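Local coordinates for protein cryptic loci regulator 2 (PDB 5IKJ) that is required for histone deacetylation and transcriptional silencing at fission yeast heterochromatin, where it acts upstream of the histone deacetylases and supports nucleosome positioning, at residues Leu463-Val466 with Ser467-Asn471. Sequence-based numbering, arbitrary orientation.
Sequences LQMV and SKLSN
Ser467 turns back on Leu463, one helical turn earlier, and holds its carbonyl oxygen twice. Ser467 N donates to Leu463 O at 3.0 Å, and Ser467 OG donates to the same Leu463 O at 3.1 Å. The two donors reach the oxygen from opposite faces of the carbonyl plane. The hydroxyl gets there because OG sits beside its own backbone N, anti to the carbonyl carbon (chi1 -67°). The next two backbone bonds follow the i to i+4 pattern, Lys468 N to Gln464 O and Leu469 N to Met465 O.

Near the end of helix 461-469 a second serine hydroxyl joins in. Ser470 OG donates to Val466 O at 2.5 Å, a short bond with the donor tilted 31° from the carbonyl plane. OG lies between the backbone N and the carbonyl carbon of Ser470 (chi1 68°), and this places it at Val466 O. It also makes a weak hydrogen bond to Thr472 OG1, at the start of strand 472-476.

The remaining contacts are between side chains. Met465 is bent at chi2 and chi3, and its SD lies 3.7 Å from Lys468 NZ, the two chains crossing at a slant. Met465 CE meets Leu469 CD1 more loosely, at 4.3 Å. Both residues also touch Phe284 on helix 278-285. Val466 and Ser467 rest on Phe474 of the following strand.

An alanine in place of Ser467 removes the hydroxyl, and Leu463 O would probably keep just the backbone N-H of that residue, a weaker tie across the turn. The chemistry is that of a short helix of the Clr2 family region (SH3 clan), running out into a strand, with serine hydroxyls supplementing the main-chain bonds and an apolar side applied to a neighbouring helix.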
ATOM      1  N   LEU A 463     -14.567 -10.096   0.643  1.00 60.43           N
ATOM      2  CA  LEU A 463     -15.661 -10.956   1.082  1.00 59.65           C
ATOM      3  C   LEU A 463     -16.530 -11.418  -0.081  1.00 56.69           C
ATOM      4  O   LEU A 463     -17.071 -12.529  -0.039  1.00 56.01           O
ATOM      5  CB  LEU A 463     -16.514 -10.232   2.125  1.00 59.70           C
ATOM      6  CG  LEU A 463     -15.862  -9.999   3.491  1.00 54.63           C
ATOM      7  CD1 LEU A 463     -16.817  -9.264   4.420  1.00 61.10           C
ATOM      8  CD2 LEU A 463     -15.411 -11.308   4.131  1.00 58.05           C
ATOM      9  N   GLN A 464     -16.681 -10.593  -1.120  1.00 51.95           N
ATOM     10  CA  GLN A 464     -17.374 -11.046  -2.321  1.00 63.43           C
ATOM     11  C   GLN A 464     -16.719 -12.299  -2.886  1.00 67.48           C
ATOM     12  O   GLN A 464     -17.407 -13.223  -3.332  1.00 79.71           O
ATOM     13  CB  GLN A 464     -17.386  -9.941  -3.377  1.00 62.60           C
ATOM     14  CG  GLN A 464     -18.237  -8.729  -3.032  1.00 61.99           C
ATOM     15  CD  GLN A 464     -18.135  -7.638  -4.083  1.00 64.02           C
ATOM     16  OE1 GLN A 464     -17.365  -7.751  -5.037  1.00 71.70           O
ATOM     17  NE2 GLN A 464     -18.913  -6.575  -3.912  1.00 71.72           N
ATOM     18  N   MET A 465     -15.385 -12.345  -2.874  1.00 61.23           N
ATOM     19  CA  MET A 465     -14.676 -13.494  -3.425  1.00 62.93           C
ATOM     20  C   MET A 465     -14.790 -14.705  -2.508  1.00 65.74           C
ATOM     21  O   MET A 465     -14.972 -15.832  -2.980  1.00 67.92           O
ATOM     22  CB  MET A 465     -13.210 -13.131  -3.666  1.00 64.81           C
ATOM     23  CG  MET A 465     -13.001 -12.127  -4.792  1.00 65.42           C
ATOM     24  SD  MET A 465     -13.442 -12.772  -6.421  1.00 74.41           S
ATOM     25  CE  MET A 465     -12.306 -14.150  -6.578  1.00 66.28           C
ATOM     26  N   VAL A 466     -14.685 -14.496  -1.193  1.00 61.71           N
ATOM     27  CA  VAL A 466     -14.885 -15.594  -0.252  1.00 62.95           C
ATOM     28  C   VAL A 466     -16.264 -16.208  -0.442  1.00 69.44           C
ATOM     29  O   VAL A 466     -16.441 -17.422  -0.285  1.00 72.86           O
ATOM     30  CB  VAL A 466     -14.679 -15.106   1.197  1.00 60.66           C
ATOM     31  CG1 VAL A 466     -15.062 -16.191   2.200  1.00 62.68           C
ATOM     32  CG2 VAL A 466     -13.234 -14.681   1.413  1.00 62.84           C
ATOM     33  N   SER A 467     -17.261 -15.388  -0.779  1.00 67.02           N
ATOM     34  CA  SER A 467     -18.609 -15.906  -0.982  1.00 80.22           C
ATOM     35  C   SER A 467     -18.690 -16.752  -2.246  1.00 71.45           C
ATOM     36  O   SER A 467     -19.317 -17.818  -2.248  1.00 72.67           O
ATOM     37  CB  SER A 467     -19.608 -14.749  -1.042  1.00 70.99           C
ATOM     38  OG  SER A 467     -19.708 -14.097   0.212  1.00 71.35           O
ATOM     39  N   LYS A 468     -18.060 -16.296  -3.332  1.00 67.49           N
ATOM     40  CA  LYS A 468     -18.072 -17.061  -4.574  1.00 71.09           C
ATOM     41  C   LYS A 468     -17.323 -18.380  -4.430  1.00 76.94           C
ATOM     42  O   LYS A 468     -17.682 -19.370  -5.076  1.00 84.17           O
ATOM     43  CB  LYS A 468     -17.454 -16.237  -5.704  1.00 72.51           C
ATOM     44  CG  LYS A 468     -18.198 -14.948  -6.024  1.00 79.16           C
ATOM     45  CD  LYS A 468     -17.333 -13.986  -6.831  1.00 68.18           C
ATOM     46  CE  LYS A 468     -16.882 -14.590  -8.154  1.00 76.97           C
ATOM     47  NZ  LYS A 468     -16.023 -13.654  -8.929  1.00 87.74           N
ATOM     48  N   LEU A 469     -16.288 -18.415  -3.593  1.00 72.87           N
ATOM     49  CA  LEU A 469     -15.397 -19.564  -3.499  1.00 65.45           C
ATOM     50  C   LEU A 469     -15.687 -20.462  -2.303  1.00 69.68           C
ATOM     51  O   LEU A 469     -14.945 -21.423  -2.077  1.00 74.36           O
ATOM     52  CB  LEU A 469     -13.941 -19.089  -3.436  1.00 67.03           C
ATOM     53  CG  LEU A 469     -13.482 -18.171  -4.571  1.00 62.18           C
ATOM     54  CD1 LEU A 469     -12.027 -17.779  -4.365  1.00 71.28           C
ATOM     55  CD2 LEU A 469     -13.675 -18.837  -5.925  1.00 72.63           C
ATOM     56  N   SER A 470     -16.736 -20.182  -1.536  1.00 65.93           N
ATOM     57  CA  SER A 470     -17.089 -21.024  -0.404  1.00 73.23           C
ATOM     58  C   SER A 470     -18.587 -20.923  -0.163  1.00 72.99           C
ATOM     59  O   SER A 470     -19.279 -20.084  -0.745  1.00 80.63           O
ATOM     60  CB  SER A 470     -16.314 -20.627   0.857  1.00 69.37           C
ATOM     61  OG  SER A 470     -16.720 -19.351   1.325  1.00 76.36           O
ATOM     62  N   ASN A 471     -19.085 -21.800   0.703  1.00 81.44           N
ATOM     63  CA  ASN A 471     -20.477 -21.746   1.141  1.00 89.27           C
ATOM     64  C   ASN A 471     -20.604 -20.938   2.429  1.00 89.70           C
ATOM     65  O   ASN A 471     -21.157 -21.389   3.431  1.00 92.48           O
ATOM     66  CB  ASN A 471     -21.025 -23.158   1.318  1.00 92.89           C
ATOM     67  CG  ASN A 471     -21.001 -23.959   0.029  1.00 95.03           C
ATOM     68  OD1 ASN A 471     -20.514 -25.090  -0.003  1.00 94.96           O
ATOM     69  ND2 ASN A 471     -21.521 -23.372  -1.045  1.00 92.37           N
TER